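Local coordinates for protein putative ribose 5-phosphate isomerase (Leishmania infantum, PDB 6FXW) that probably interconverts ribose 5-phosphate and ribulose 5-phosphate in the pentose phosphate pathway, as a type B ribose 5-phosphate isomerase of the LacAB/RpiB family, at residues V56-A59 / I60-E64; A99-S102 / R103-N106; G139-G142 / N143-D146. One frame throughout, in Å; residues are numbered along the deposited sequence.

Contact 1 (V56-A59 / I60-E64)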
loop_
_atom_site.group_PDB
_atom_site.type_symbol
_atom_site.label_atom_id
_atom_site.label_comp_id
_atom_site.label_asym_id
_atom_site.label_seq_id
_atom_site.Cartn_x
_atom_site.Cartn_y
_atom_site.Cartn_z
ATOM N N VAL A 56 4.751 14.881 21.729
ATOM C CA VAL A 56 3.417 14.270 21.663
ATOM C C VAL A 56 3.299 13.183 22.775
ATOM O O VAL A 56 2.267 13.043 23.481
ATOM C CB VAL A 56 3.184 13.638 20.266
ATOM C CG1 VAL A 56 1.947 12.810 20.244
ATOM C CG2 VAL A 56 2.975 14.751 19.258
ATOM N N CYS A 57 4.339 12.355 22.944
ATOM C CA CYS A 57 4.353 11.300 23.977
ATOM C C CYS A 57 4.132 11.922 25.359
ATOM O O CYS A 57 3.357 11.460 26.161
ATOM C CB CYS A 57 5.655 10.486 23.970
ATOM S SG CYS A 57 5.713 9.412 22.512
ATOM N N GLU A 58 4.872 13.040 25.579
ATOM C CA GLU A 58 4.779 13.648 26.903
ATOM C C GLU A 58 3.409 14.262 27.070
ATOM O O GLU A 58 2.833 14.165 28.197
ATOM C CB GLU A 58 5.860 14.708 27.099
ATOM C CG GLU A 58 7.110 14.112 27.706
ATOM C CD GLU A 58 6.951 13.477 29.113
ATOM O OE1 GLU A 58 7.776 12.570 29.425
ATOM O OE2 GLU A 58 6.029 13.875 29.905
ATOM N N ALA A 59 2.788 14.855 26.053
ATOM C CA ALA A 59 1.389 15.345 26.159
ATOM C C ALA A 59 0.440 14.273 26.592
ATOM O O ALA A 59 -0.457 14.507 27.404
ATOM C CB ALA A 59 0.929 15.990 24.869
ATOM N N ILE A 60 0.561 13.091 26.003
ATOM C CA ILE A 60 -0.286 11.991 26.379
ATOM C C ILE A 60 -0.016 11.533 27.821
ATOM O O ILE A 60 -0.957 11.357 28.615
ATOM C CB ILE A 60 -0.128 10.830 25.401
ATOM C CG1 ILE A 60 -0.656 11.255 24.025
ATOM C CG2 ILE A 60 -0.815 9.593 25.866
ATOM C CD1 ILE A 60 -0.238 10.364 22.876
ATOM N N LEU A 61 1.253 11.361 28.165
ATOM C CA LEU A 61 1.581 10.875 29.474
ATOM C C LEU A 61 1.152 11.830 30.638
ATOM O O LEU A 61 0.860 11.341 31.733
ATOM C CB LEU A 61 3.072 10.556 29.548
ATOM C CG LEU A 61 3.417 9.356 28.652
ATOM C CD1 LEU A 61 4.931 9.262 28.564
ATOM C CD2 LEU A 61 2.817 8.048 29.062
ATOM N N LYS A 62 1.131 13.103 30.324
ATOM C CA LYS A 62 0.713 14.117 31.315
ATOM C C LYS A 62 -0.782 14.347 31.264
ATOM O O LYS A 62 -1.240 15.210 32.060
ATOM C CB LYS A 62 1.359 15.428 30.986
ATOM C CG LYS A 62 2.821 15.509 31.184
ATOM C CD LYS A 62 3.233 17.003 30.986
ATOM C CE LYS A 62 2.613 17.755 29.781
ATOM N NZ LYS A 62 3.503 18.926 29.339
ATOM N N GLY A 63 -1.520 13.688 30.397
ATOM C CA GLY A 63 -2.968 13.873 30.296
ATOM C C GLY A 63 -3.407 15.137 29.643
ATOM O O GLY A 63 -4.602 15.542 29.825
ATOM N N GLU A 64 -2.562 15.770 28.847
ATOM C CA GLU A 64 -2.953 16.891 28.066
ATOM C C GLU A 64 -3.625 16.457 26.751
ATOM O O GLU A 64 -4.385 17.197 26.175
ATOM C CB GLU A 64 -1.811 17.869 27.738
ATOM C CG GLU A 64 -1.190 18.572 28.918
ATOM C CD GLU A 64 -2.145 19.529 29.663
ATOM O OE1 GLU A 64 -1.779 19.912 30.856
ATOM O OE2 GLU A 64 -3.222 19.824 29.114
#

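Contact 2 (A99-S102 / R103-N106)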
loop_
_atom_site.group_PDB
_atom_site.type_symbol
_atom_site.label_atom_id
_atom_site.label_comp_id
_atom_site.label_asym_id
_atom_site.label_seq_id
_atom_site.Cartn_x
_atom_site.Cartn_y
_atom_site.Cartn_z
ATOM N N ALA A 99 -4.900 0.878 10.256
ATOM C CA ALA A 99 -5.506 1.823 11.234
ATOM C C ALA A 99 -6.479 1.179 12.146
ATOM O O ALA A 99 -6.460 1.371 13.386
ATOM C CB ALA A 99 -6.164 2.967 10.496
ATOM N N GLN A 100 -7.388 0.352 11.590
ATOM C CA GLN A 100 -8.395 -0.333 12.404
ATOM C C GLN A 100 -7.798 -1.300 13.397
ATOM O O GLN A 100 -8.116 -1.266 14.588
ATOM C CB GLN A 100 -9.343 -1.075 11.463
ATOM C CG GLN A 100 -10.423 -1.831 12.199
ATOM C CD GLN A 100 -11.312 -2.617 11.199
ATOM O OE1 GLN A 100 -11.544 -2.164 10.125
ATOM N NE2 GLN A 100 -11.803 -3.775 11.595
ATOM N N LEU A 101 -6.878 -2.166 12.936
ATOM C CA LEU A 101 -6.280 -3.197 13.822
ATOM C C LEU A 101 -5.276 -2.663 14.839
ATOM O O LEU A 101 -5.182 -3.193 15.944
ATOM C CB LEU A 101 -5.694 -4.300 12.990
ATOM C CG LEU A 101 -6.693 -5.059 12.166
ATOM C CD1 LEU A 101 -6.075 -6.120 11.309
ATOM C CD2 LEU A 101 -7.745 -5.732 13.051
ATOM N N SER A 102 -4.656 -1.490 14.556
ATOM C CA SER A 102 -3.742 -0.849 15.484
ATOM C C SER A 102 -4.542 -0.467 16.759
ATOM O O SER A 102 -3.958 -0.439 17.824
ATOM C CB SER A 102 -3.120 0.390 14.950
ATOM O OG SER A 102 -4.013 1.449 14.807
ATOM N N ARG A 103 -5.838 -0.174 16.589
ATOM C CA ARG A 103 -6.735 0.119 17.703
ATOM C C ARG A 103 -7.397 -1.150 18.247
ATOM O O ARG A 103 -7.315 -1.432 19.449
ATOM C CB ARG A 103 -7.781 1.108 17.237
ATOM C CG ARG A 103 -7.245 2.476 16.813
ATOM C CD ARG A 103 -6.624 3.283 17.940
ATOM N NE ARG A 103 -7.638 3.493 18.930
ATOM C CZ ARG A 103 -7.603 3.170 20.225
ATOM N NH1 ARG A 103 -6.510 2.726 20.837
ATOM N NH2 ARG A 103 -8.709 3.297 20.965
ATOM N N GLN A 104 -8.002 -1.965 17.375
ATOM C CA GLN A 104 -8.737 -3.197 17.815
ATOM C C GLN A 104 -7.881 -4.156 18.560
ATOM O O GLN A 104 -8.271 -4.752 19.581
ATOM C CB GLN A 104 -9.422 -3.851 16.633
ATOM C CG GLN A 104 -10.611 -3.109 16.112
ATOM C CD GLN A 104 -11.446 -3.886 15.161
ATOM O OE1 GLN A 104 -10.957 -4.623 14.345
ATOM N NE2 GLN A 104 -12.731 -3.737 15.311
ATOM N N HIS A 105 -6.659 -4.363 18.035
ATOM C CA HIS A 105 -5.753 -5.349 18.604
ATOM C C HIS A 105 -4.714 -4.738 19.467
ATOM O O HIS A 105 -4.480 -5.185 20.595
ATOM C CB HIS A 105 -5.077 -6.153 17.471
ATOM C CG HIS A 105 -6.017 -7.026 16.748
ATOM N ND1 HIS A 105 -5.598 -7.780 15.652
ATOM C CD2 HIS A 105 -7.343 -7.233 16.877
ATOM C CE1 HIS A 105 -6.646 -8.417 15.173
ATOM N NE2 HIS A 105 -7.724 -8.126 15.890
ATOM N N ASN A 106 -4.010 -3.716 18.980
ATOM C CA ASN A 106 -2.857 -3.201 19.697
ATOM C C ASN A 106 -3.162 -2.012 20.641
ATOM O O ASN A 106 -2.284 -1.623 21.397
ATOM C CB ASN A 106 -1.757 -2.784 18.743
ATOM C CG ASN A 106 -1.468 -3.821 17.676
ATOM O OD1 ASN A 106 -1.904 -3.622 16.539
ATOM N ND2 ASN A 106 -0.851 -4.958 18.030
#

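Contact 3 (G139-G142 / N143-D146). With SO4 (sulfate ion), chain B.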
loop_
_atom_site.group_PDB
_atom_site.type_symbol
_atom_site.label_atom_id
_atom_site.label_comp_id
_atom_site.label_asym_id
_atom_site.label_seq_id
_atom_site.Cartn_x
_atom_site.Cartn_y
_atom_site.Cartn_z
ATOM N N GLY A 139 -10.062 -11.055 24.999
ATOM C CA GLY A 139 -9.123 -10.989 26.008
ATOM C C GLY A 139 -7.782 -11.253 25.386
ATOM O O GLY A 139 -6.811 -10.764 25.977
ATOM N N ARG A 140 -7.710 -12.022 24.273
ATOM C CA ARG A 140 -6.328 -12.372 23.766
ATOM C C ARG A 140 -5.465 -11.150 23.327
ATOM O O ARG A 140 -4.270 -11.085 23.554
ATOM C CB ARG A 140 -6.412 -13.393 22.681
ATOM C CG ARG A 140 -6.981 -12.939 21.370
ATOM C CD ARG A 140 -7.167 -14.141 20.518
ATOM N NE ARG A 140 -7.609 -13.715 19.230
ATOM C CZ ARG A 140 -8.882 -13.510 18.845
ATOM N NH1 ARG A 140 -9.892 -13.601 19.706
ATOM N NH2 ARG A 140 -9.167 -13.110 17.576
ATOM N N HIS A 141 -6.117 -10.175 22.743
ATOM C CA HIS A 141 -5.376 -8.960 22.297
ATOM C C HIS A 141 -4.919 -8.158 23.470
ATOM O O HIS A 141 -3.776 -7.691 23.488
ATOM C CB HIS A 141 -6.283 -8.114 21.409
ATOM C CG HIS A 141 -6.901 -8.915 20.342
ATOM N ND1 HIS A 141 -6.142 -9.489 19.369
ATOM C CD2 HIS A 141 -8.198 -9.214 20.056
ATOM C CE1 HIS A 141 -6.941 -10.128 18.515
ATOM N NE2 HIS A 141 -8.186 -9.966 18.917
ATOM N N GLY A 142 -5.764 -7.997 24.523
ATOM C CA GLY A 142 -5.326 -7.331 25.725
ATOM C C GLY A 142 -4.222 -8.033 26.447
ATOM O O GLY A 142 -3.335 -7.398 27.011
ATOM N N ASN A 143 -4.222 -9.372 26.385
ATOM C CA ASN A 143 -3.201 -10.081 27.016
ATOM C C ASN A 143 -1.841 -9.858 26.327
ATOM O O ASN A 143 -0.778 -9.791 26.984
ATOM C CB ASN A 143 -3.577 -11.553 27.044
ATOM C CG ASN A 143 -2.603 -12.357 27.766
ATOM O OD1 ASN A 143 -2.316 -12.122 28.975
ATOM N ND2 ASN A 143 -2.007 -13.342 27.033
ATOM N N ARG A 144 -1.887 -9.748 25.004
ATOM C CA ARG A 144 -0.675 -9.434 24.279
ATOM C C ARG A 144 -0.115 -8.036 24.594
ATOM O O ARG A 144 1.063 -7.827 24.819
ATOM C CB ARG A 144 -0.889 -9.625 22.752
ATOM C CG ARG A 144 -1.125 -11.120 22.410
ATOM C CD ARG A 144 -1.827 -11.340 21.123
ATOM N NE ARG A 144 -2.182 -12.738 20.986
ATOM C CZ ARG A 144 -2.987 -13.187 20.088
ATOM N NH1 ARG A 144 -3.570 -12.389 19.263
ATOM N NH2 ARG A 144 -3.251 -14.505 19.995
ATOM N N VAL A 145 -1.046 -7.092 24.662
ATOM C CA VAL A 145 -0.700 -5.750 25.090
ATOM C C VAL A 145 -0.043 -5.804 26.514
ATOM O O VAL A 145 0.933 -5.086 26.756
ATOM C CB VAL A 145 -1.889 -4.789 24.973
ATOM C CG1 VAL A 145 -1.645 -3.491 25.676
ATOM C CG2 VAL A 145 -2.278 -4.515 23.501
ATOM N N ASP A 146 -0.629 -6.583 27.418
ATOM C CA ASP A 146 -0.036 -6.680 28.751
ATOM C C ASP A 146 1.371 -7.222 28.721
ATOM O O ASP A 146 2.234 -6.835 29.494
ATOM C CB ASP A 146 -0.914 -7.534 29.675
ATOM C CG ASP A 146 -2.239 -6.887 29.973
ATOM O OD1 ASP A 146 -2.357 -5.678 29.869
ATOM O OD2 ASP A 146 -3.155 -7.667 30.351
HETATM S S SO4 B . -5.731 -13.594 16.006
HETATM O O1 SO4 B . -7.204 -13.937 15.890
HETATM O O2 SO4 B . -4.953 -14.502 15.165
HETATM O O3 SO4 B . -5.696 -12.124 15.482
HETATM O O4 SO4 B . -5.408 -13.748 17.396
HETATM O O HOH W 1 -3.169 -13.682 24.331
HETATM O O HOH W 2 -3.441 -9.253 18.943
#

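Contact 1 (V56-A59 / I60-E64)
A59 O receives the backbone N-H of E64 at 2.8 Å, in a bent bond (136°). G63 N bonds back to I60 O at 3.0 Å. The chain passes through G63 with a positive phi of 75°, a value that glycine takes up easily. Before this turn the helix keeps its usual i to i+4 bonds, from I60 N to V56 O, from L61 N to C57 O and from K62 N to E58 O.

The side chains of I60, L61 and K62 lie close to carbonyl oxygens of the preceding turn. L61 CG sits 3.3 Å from C57 O. I60 CG1 passes V56 O and carries CD1 to within 4.2 Å of V56 CG1. This branch stands anti to the carbonyl carbon (chi1 -66°). K62 and E58 cross at about a right angle, with K62 CG 3.8 Å from E58 OE2. Their charged ends do not meet: K62 NZ is 5.7 Å from E58 OE2. V56, C57 and I60 also touch I110 of strand 110-114, so the inner face of the helix packs on the sheet. The pattern is a Schellman motif closing the C-terminal end of helix 49-61.

Contact 2 (A99-S102 / R103-N106)
The amides of Q100 and Q104, one helical turn apart, are joined by a side-chain hydrogen bond. Q100 NE2 donates to Q104 OE1 at 3.0 Å, and the N-H points almost straight at the oxygen (172°). The acceptor lies in the amide plane of Q100. Seen from Q104, the donor stands above the carbonyl plane and is not on a lone pair. The two amide planes are nearly perpendicular, 85° apart. Q100 reaches this place with an extended chain and CG anti to the backbone N (chi1 180°).

Another side-chain bond ties S102 OG to A99 O at 2.8 Å. It folds the serine hydroxyl back on the preceding turn.

Among backbone bonds, Q104 N donates to Q100 O. L101 O takes two donors as the helix ends, H105 N at 2.8 Å and N106 N at 3.3 Å.

The apolar part is a CH-pi contact. L101 CD2 lies over one face of the H105 ring, 3.8 Å from its centroid and shifted toward the rim. The two side chains run side by side and point the same way. The same methyl group is 3.6 Å from Q104 OE1, so it touches both the amide and the imidazole.

The R103 chain is bent at chi2 and chi3, and its NH1 bonds to N107 OD1. The unit belongs to the beta-alpha-beta crossover of strand 90-92, helix 96-104 and strand 110-114. A99, Q100, S102 and R103 rest on T129 and F130 of helix 120-131, while L101 and S102 pack on T74 and I76 of the second subunit.

Contact 3 (G139-G142 / N143-D146)
The backbone is regular alpha helix, with i to i+4 bonds from N143 N to G139 O, R144 N to R140 O, V145 N to H141 O and D146 N to G142 O. R140 and R144 run side by side, and their guanidinium planes stand 79° apart. Both grip a sulfate ion, probably from the crystallisation liquor. R140 NE donates to SO4 O4 at 2.9 Å, and R140 NH2 to SO4 O1 at 2.7 Å. R144 NH1 also reaches SO4 O4, at 3.0 Å and nearly straight (170°). H14 and R116 of the second subunit bond the same ion. This is an anion pocket across the subunit interface, at the first turn of helix 139-155. In this family such a site would be consistent with binding the substrate phosphate.

R140 CG lies between the backbone N and the carbonyl carbon (chi1 70°). From there it covers the centre of one face of the H141 ring, 3.9 Å above the plane. One water bridges H141 ND1 and R144 NH1 at the edges of both groups. Another donates to R140 O and accepts from N143 ND2. R144 NE forms a salt bridge with D48 of the second subunit.

Overall arrangement
Contacts 2 and 3 meet directly, with centres 12 Å apart. The H105 and H141 rings stack, H105 CD2 lying 3.4 Å from H141 CE1, and V145 CG2 packs on the backbone oxygens of H105 and N106. The end of helix 96-104 is thus joined to the start of helix 139-155. Both contacts touch the second subunit. The sulfate held in contact 3 is bonded from both chains. The H105 side chain also comes within about 4 Å of it, so both contacts border the anion site. Contact 1 stands apart. Its nearest atoms are about 10 Å from contact 2 and about 13 Å from contact 3, and no other subunit of the assembly touches it.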